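Local coordinates for sulfonate ABC transporter, periplasmic sulfonate-binding protein SsuA (Methylobacillus flagellatus, PDB 3UIF) that probably captures sulfonates or related sulfate esters in the periplasm and hands them to an ABC transporter for uptake, at residues Thr15-Lys20 with Asn247-Glu252; Glu239-Glu244 with Gln268-Leu273. All blocks are in the same frame, centred on the assembly; numbering follows the deposited sequence. Where two conformers were deposited one is given.

Contact 1 of 2, residues Thr15-Lys20 with Asn247-Glu252; sequences TNVGGK and NKIYPE. With SO4 (sulfate ion), chain C.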
loop_
_atom_site.group_PDB
_atom_site.type_symbol
_atom_site.label_atom_id
_atom_site.label_comp_id
_atom_site.label_asym_id
_atom_site.label_seq_id
_atom_site.Cartn_x
_atom_site.Cartn_y
_atom_site.Cartn_z
ATOM N N THR A 15 11.431 -8.857 3.063
ATOM C CA THR A 15 12.222 -9.375 1.946
ATOM C C THR A 15 13.708 -9.192 2.256
ATOM O O THR A 15 14.138 -8.079 2.581
ATOM C CB THR A 15 11.902 -8.637 0.611
ATOM O OG1 THR A 15 10.486 -8.433 0.476
ATOM C CG2 THR A 15 12.420 -9.421 -0.601
ATOM N N ASN A 16 14.496 -10.262 2.143
ATOM C CA ASN A 16 15.957 -10.122 2.210
ATOM C C ASN A 16 16.602 -9.776 0.863
ATOM O O ASN A 16 16.483 -10.540 -0.107
ATOM C CB ASN A 16 16.617 -11.361 2.815
ATOM C CG ASN A 16 16.014 -11.738 4.149
ATOM O OD1 ASN A 16 15.352 -10.918 4.806
ATOM N ND2 ASN A 16 16.223 -12.984 4.552
ATOM N N VAL A 17 17.279 -8.621 0.833
ATOM C CA VAL A 17 18.011 -8.133 -0.345
ATOM C C VAL A 17 19.465 -7.828 0.010
ATOM O O VAL A 17 19.742 -6.905 0.782
ATOM C CB VAL A 17 17.387 -6.839 -0.932
ATOM C CG1 VAL A 17 18.085 -6.460 -2.246
ATOM C CG2 VAL A 17 15.873 -6.984 -1.104
ATOM N N GLY A 18 20.387 -8.589 -0.561
ATOM C CA GLY A 18 21.808 -8.393 -0.296
ATOM C C GLY A 18 22.146 -8.234 1.177
ATOM O O GLY A 18 22.705 -7.208 1.584
ATOM N N GLY A 19 21.791 -9.247 1.970
ATOM C CA GLY A 19 22.136 -9.312 3.393
ATOM C C GLY A 19 21.259 -8.497 4.331
ATOM O O GLY A 19 21.393 -8.602 5.545
ATOM N N LYS A 20 20.371 -7.672 3.779
ATOM C CA LYS A 20 19.476 -6.842 4.600
ATOM C C LYS A 20 17.997 -7.277 4.481
ATOM O O LYS A 20 17.680 -8.197 3.719
ATOM C CB LYS A 20 19.685 -5.347 4.289
ATOM C CG LYS A 20 21.001 -4.783 4.836
ATOM C CD LYS A 20 21.254 -3.360 4.341
ATOM C CE LYS A 20 22.579 -2.794 4.837
ATOM N NZ LYS A 20 22.757 -1.386 4.368
ATOM N N ASN A 247 12.397 0.843 -0.732
ATOM C CA ASN A 247 12.482 -0.483 -1.306
ATOM C C ASN A 247 13.854 -0.721 -1.924
ATOM O O ASN A 247 14.148 -0.228 -3.016
ATOM C CB ASN A 247 11.392 -0.633 -2.342
ATOM C CG ASN A 247 11.148 -2.063 -2.728
ATOM O OD1 ASN A 247 12.077 -2.875 -2.797
ATOM N ND2 ASN A 247 9.892 -2.378 -3.024
ATOM N N LYS A 248 14.689 -1.482 -1.224
ATOM C CA LYS A 248 16.070 -1.699 -1.662
ATOM C C LYS A 248 16.246 -2.671 -2.829
ATOM O O LYS A 248 17.378 -2.873 -3.280
ATOM C CB LYS A 248 16.958 -2.165 -0.503
ATOM C CG LYS A 248 16.889 -1.309 0.748
ATOM C CD LYS A 248 17.992 -1.743 1.695
ATOM C CE LYS A 248 17.840 -1.125 3.076
ATOM N NZ LYS A 248 18.216 0.319 3.117
ATOM N N ILE A 249 15.169 -3.290 -3.312
ATOM C CA ILE A 249 15.277 -4.124 -4.522
ATOM C C ILE A 249 15.622 -3.213 -5.696
ATOM O O ILE A 249 16.193 -3.659 -6.703
ATOM C CB ILE A 249 13.978 -4.876 -4.875
ATOM C CG1 ILE A 249 13.549 -5.807 -3.747
ATOM C CG2 ILE A 249 14.162 -5.683 -6.160
ATOM C CD1 ILE A 249 12.212 -6.482 -4.004
ATOM N N TYR A 250 15.279 -1.937 -5.528
ATOM C CA TYR A 250 15.377 -0.940 -6.572
ATOM C C TYR A 250 16.324 0.174 -6.190
ATOM O O TYR A 250 16.419 0.513 -5.008
ATOM C CB TYR A 250 13.994 -0.368 -6.852
ATOM C CG TYR A 250 13.046 -1.423 -7.327
ATOM C CD1 TYR A 250 13.182 -1.966 -8.596
ATOM C CD2 TYR A 250 12.031 -1.916 -6.495
ATOM C CE1 TYR A 250 12.338 -2.968 -9.034
ATOM C CE2 TYR A 250 11.177 -2.920 -6.934
ATOM C CZ TYR A 250 11.339 -3.431 -8.208
ATOM O OH TYR A 250 10.511 -4.413 -8.689
ATOM N N PRO A 251 17.018 0.760 -7.188
ATOM C CA PRO A 251 17.915 1.888 -6.933
ATOM C C PRO A 251 17.212 3.042 -6.236
ATOM O O PRO A 251 15.994 3.240 -6.388
ATOM C CB PRO A 251 18.349 2.321 -8.339
ATOM C CG PRO A 251 18.211 1.101 -9.175
ATOM C CD PRO A 251 17.019 0.375 -8.615
ATOM N N GLU A 252 17.985 3.796 -5.470
ATOM C CA GLU A 252 17.475 5.008 -4.814
ATOM C C GLU A 252 16.738 5.971 -5.774
ATOM O O GLU A 252 15.695 6.492 -5.426
ATOM C CB GLU A 252 18.607 5.712 -4.051
ATOM C CG GLU A 252 18.984 4.973 -2.765
ATOM C CD GLU A 252 20.271 5.460 -2.125
ATOM O OE1 GLU A 252 20.846 4.679 -1.337
ATOM O OE2 GLU A 252 20.716 6.610 -2.394
HETATM S S SO4 C . 21.261 4.659 -7.272
HETATM O O1 SO4 C . 22.554 5.277 -6.934
HETATM O O2 SO4 C . 20.826 3.738 -6.192
HETATM O O3 SO4 C . 20.293 5.767 -7.426
HETATM O O4 SO4 C . 21.382 3.900 -8.536
#
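V17 holds CG1 anti to its backbone N (chi1 -174°), which leaves CG2 beside that nitrogen and facing I249. I249 in turn keeps CG1 beside its own backbone N (chi1 -60°), a torsion that brings CG1 to the valine although the side chain does not leave the backbone pointing at it. The pair joins the tip of a β-hairpin, formed by strands 6-17 and 20-23 of the mixed sheet, to the loop between helices 238-245 and 252-257. V17 CG2 meets I249 CG1 at 3.7 Å, the two side chains crossing at about a right angle. The other methyl, V17 CG1, lies 3.8 Å from the carbonyl oxygen of K248, a van der Waals contact.

Both segments contain a turn. A type I' turn closes the hairpin, V17 N donating to K20 O at 2.9 Å and K20 N to V17 O at 3.2 Å; the positive phi values of its two central residues suit the glycines G18 and G19. On the other side N247-Y250 form a type I turn, inside which N247 OD1 accepts from I249 N at 3.2 Å, in the carbonyl plane. This Asx turn helps to shape the backbone that carries the isoleucine, whose CG2 sits over the centre of the Y250 ring.

Toward solvent K20 and K248 approach, K20 CD lying 4.3 Å from K248 CE. Their NZ atoms are 5.0 Å apart, like charges that would probably repel mildly; K248 NZ donates to the carbonyl oxygen of E244. Farther along the loop P251 is the N-cap of helix 252-257, and a sulfate, probably from the crystallisation liquor, occupies that helix start. S253 N also binds it, while E252 N donates to sulfate O2 at 2.9 Å with an N-H...O angle of 141°.

Contact 2 of 2, residues Glu239-Glu244 with Gln268-Leu273; sequences ETYIRE and QRWSPL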
loop_
_atom_site.group_PDB
_atom_site.type_symbol
_atom_site.label_atom_id
_atom_site.label_comp_id
_atom_site.label_asym_id
_atom_site.label_seq_id
_atom_site.Cartn_x
_atom_site.Cartn_y
_atom_site.Cartn_z
ATOM N N GLU A 239 14.981 12.438 2.247
ATOM C CA GLU A 239 16.211 11.796 1.786
ATOM C C GLU A 239 16.657 10.630 2.676
ATOM O O GLU A 239 17.107 9.597 2.166
ATOM C CB GLU A 239 17.338 12.814 1.613
ATOM C CG GLU A 239 17.447 13.330 0.190
ATOM C CD GLU A 239 17.495 12.201 -0.853
ATOM O OE1 GLU A 239 16.462 12.003 -1.545
ATOM O OE2 GLU A 239 18.551 11.509 -0.985
ATOM N N THR A 240 16.535 10.792 3.994
ATOM C CA THR A 240 16.812 9.690 4.913
ATOM C C THR A 240 15.912 8.480 4.625
ATOM O O THR A 240 16.417 7.363 4.490
ATOM C CB THR A 240 16.734 10.120 6.395
ATOM O OG1 THR A 240 17.654 11.194 6.619
ATOM C CG2 THR A 240 17.138 8.984 7.293
ATOM N N TYR A 241 14.600 8.704 4.500
ATOM C CA TYR A 241 13.698 7.631 4.110
ATOM C C TYR A 241 14.168 6.931 2.825
ATOM O O TYR A 241 14.320 5.712 2.809
ATOM C CB TYR A 241 12.245 8.101 3.970
ATOM C CG TYR A 241 11.379 7.051 3.310
ATOM C CD1 TYR A 241 10.918 5.934 4.029
ATOM C CD2 TYR A 241 11.071 7.139 1.945
ATOM C CE1 TYR A 241 10.155 4.950 3.409
ATOM C CE2 TYR A 241 10.320 6.165 1.317
ATOM C CZ TYR A 241 9.860 5.078 2.048
ATOM O OH TYR A 241 9.109 4.134 1.404
ATOM N N ILE A 242 14.420 7.703 1.771
ATOM C CA ILE A 242 14.860 7.153 0.490
ATOM C C ILE A 242 16.107 6.258 0.619
ATOM O O ILE A 242 16.183 5.174 0.022
ATOM C CB ILE A 242 15.131 8.273 -0.564
ATOM C CG1 ILE A 242 13.871 9.104 -0.870
ATOM C CG2 ILE A 242 15.720 7.693 -1.848
ATOM C CD1 ILE A 242 12.644 8.308 -1.257
ATOM N N ARG A 243 17.069 6.723 1.405
ATOM C CA ARG A 243 18.326 6.008 1.537
ATOM C C ARG A 243 18.250 4.858 2.546
ATOM O O ARG A 243 18.896 3.832 2.345
ATOM C CB ARG A 243 19.469 6.978 1.856
ATOM C CG ARG A 243 19.693 8.016 0.766
ATOM C CD ARG A 243 20.798 8.991 1.135
ATOM N NE ARG A 243 20.901 10.101 0.192
ATOM C CZ ARG A 243 21.760 10.143 -0.818
ATOM N NH1 ARG A 243 22.596 9.133 -1.025
ATOM N NH2 ARG A 243 21.786 11.198 -1.622
ATOM N N GLU A 244 17.449 5.001 3.604
ATOM C CA GLU A 244 17.436 3.961 4.639
ATOM C C GLU A 244 16.252 3.018 4.604
ATOM O O GLU A 244 16.429 1.828 4.827
ATOM C CB GLU A 244 17.526 4.534 6.058
ATOM C CG GLU A 244 18.460 5.707 6.244
ATOM C CD GLU A 244 19.906 5.319 6.160
ATOM O OE1 GLU A 244 20.623 5.920 5.320
ATOM O OE2 GLU A 244 20.322 4.420 6.937
ATOM N N GLN A 268 1.705 14.447 2.519
ATOM C CA GLN A 268 0.395 13.862 2.255
ATOM C C GLN A 268 0.436 12.362 1.907
ATOM O O GLN A 268 -0.524 11.632 2.169
ATOM C CB GLN A 268 -0.343 14.668 1.181
ATOM C CG GLN A 268 -0.797 16.045 1.633
ATOM C CD GLN A 268 -1.845 15.986 2.739
ATOM O OE1 GLN A 268 -1.582 16.370 3.891
ATOM N NE2 GLN A 268 -3.033 15.495 2.404
ATOM N N ARG A 269 1.555 11.896 1.360
ATOM C CA ARG A 269 1.730 10.478 1.072
ATOM C C ARG A 269 1.685 9.608 2.335
ATOM O O ARG A 269 1.468 8.398 2.254
ATOM C CB ARG A 269 3.027 10.231 0.294
ATOM C CG ARG A 269 3.040 10.786 -1.128
ATOM C CD ARG A 269 2.097 10.074 -2.089
ATOM N NE ARG A 269 2.454 8.668 -2.253
ATOM C CZ ARG A 269 3.317 8.187 -3.154
ATOM N NH1 ARG A 269 3.939 8.990 -4.013
ATOM N NH2 ARG A 269 3.548 6.888 -3.201
ATOM N N TRP A 270 1.875 10.240 3.488
ATOM C CA TRP A 270 1.977 9.554 4.754
ATOM C C TRP A 270 0.746 9.747 5.595
ATOM O O TRP A 270 0.700 9.320 6.743
ATOM C CB TRP A 270 3.219 10.058 5.493
ATOM C CG TRP A 270 4.521 9.599 4.866
ATOM C CD1 TRP A 270 5.293 10.266 3.915
ATOM C CD2 TRP A 270 5.238 8.345 5.115
ATOM N NE1 TRP A 270 6.397 9.540 3.571
ATOM C CE2 TRP A 270 6.432 8.376 4.245
ATOM C CE3 TRP A 270 5.026 7.233 5.940
ATOM C CZ2 TRP A 270 7.360 7.328 4.224
ATOM C CZ3 TRP A 270 5.968 6.194 5.905
ATOM C CH2 TRP A 270 7.108 6.243 5.071
ATOM N N SER A 271 -0.276 10.381 5.027
ATOM C CA SER A 271 -1.466 10.771 5.770
ATOM C C SER A 271 -2.219 9.590 6.386
ATOM O O SER A 271 -2.461 8.588 5.730
ATOM C CB SER A 271 -2.397 11.602 4.888
ATOM O OG SER A 271 -3.608 11.893 5.555
ATOM N N PRO A 272 -2.579 9.708 7.666
ATOM C CA PRO A 272 -3.346 8.681 8.366
ATOM C C PRO A 272 -4.834 9.005 8.439
ATOM O O PRO A 272 -5.596 8.315 9.109
ATOM C CB PRO A 272 -2.737 8.717 9.762
ATOM C CG PRO A 272 -2.359 10.161 9.942
ATOM C CD PRO A 272 -1.956 10.668 8.595
ATOM N N LEU A 273 -5.239 10.067 7.754
ATOM C CA LEU A 273 -6.621 10.529 7.800
ATOM C C LEU A 273 -7.593 9.557 7.150
ATOM O O LEU A 273 -7.305 8.969 6.098
ATOM C CB LEU A 273 -6.734 11.915 7.150
ATOM C CG LEU A 273 -5.898 13.003 7.833
ATOM C CD1 LEU A 273 -6.192 14.356 7.219
ATOM C CD2 LEU A 273 -6.147 13.038 9.342
#
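E244 N donates to T240 O at 2.7 Å, a backbone bond that closes the turn of helix 238-245 from which Y241 meets W270. Y241 turns CG anti to its backbone N (chi1 169°), sending the phenol ring off the helix toward the tryptophan. The indole arrives edge first: the CZ2-CH2 side of its six-membered ring stands over one face of Y241, displaced toward the rim, with W270 CH2 3.7 Å from Y241 CE1. The two rings form a T-shaped (edge-to-face) stack, planes at 87° and centroids 5.2 Å apart.

In the two-lobed fold expected of a periplasmic binding protein of this family, the stack ties helix 238-245 to the loop before helix 276-291. W266 meets both rings and completes an aromatic cluster, which V229 and V232 of helix 215-233 help to enclose. An alanine in place of Y241 is likely to leave the indole edge without the face it stacks on and to open a gap beside W266. Just beyond W270, S271 OG accepts the backbone N-H of L273 at 3.3 Å and a nearly straight 163°, an ST turn that shapes the chain where it leaves the short 3-10 segment 268-270. The neighbouring R269 makes salt bridges with D262 and E258, and its carbonyl oxygen is hydrogen-bonded to a glycerol, probably from the crystallisation liquor.

In the fold
Contact 2 is buried and aromatic, whereas contact 1 lies at the surface, where a few aliphatic atoms touch beside two lysines, the sulfate sitting farther along the loop. Their centres are about 17 Å apart, and helix 238-245 connects them: it carries the first half of contact 2 and runs directly into loop 247-252 of contact 1. The same helix thus faces the interior on one side while the loop beyond it packs on the hairpin tip. The contacts also touch directly. I242 packs on E252, and E252 OE2 makes a long, weak ion pair with R243 NH1, an arginine modelled in two conformers.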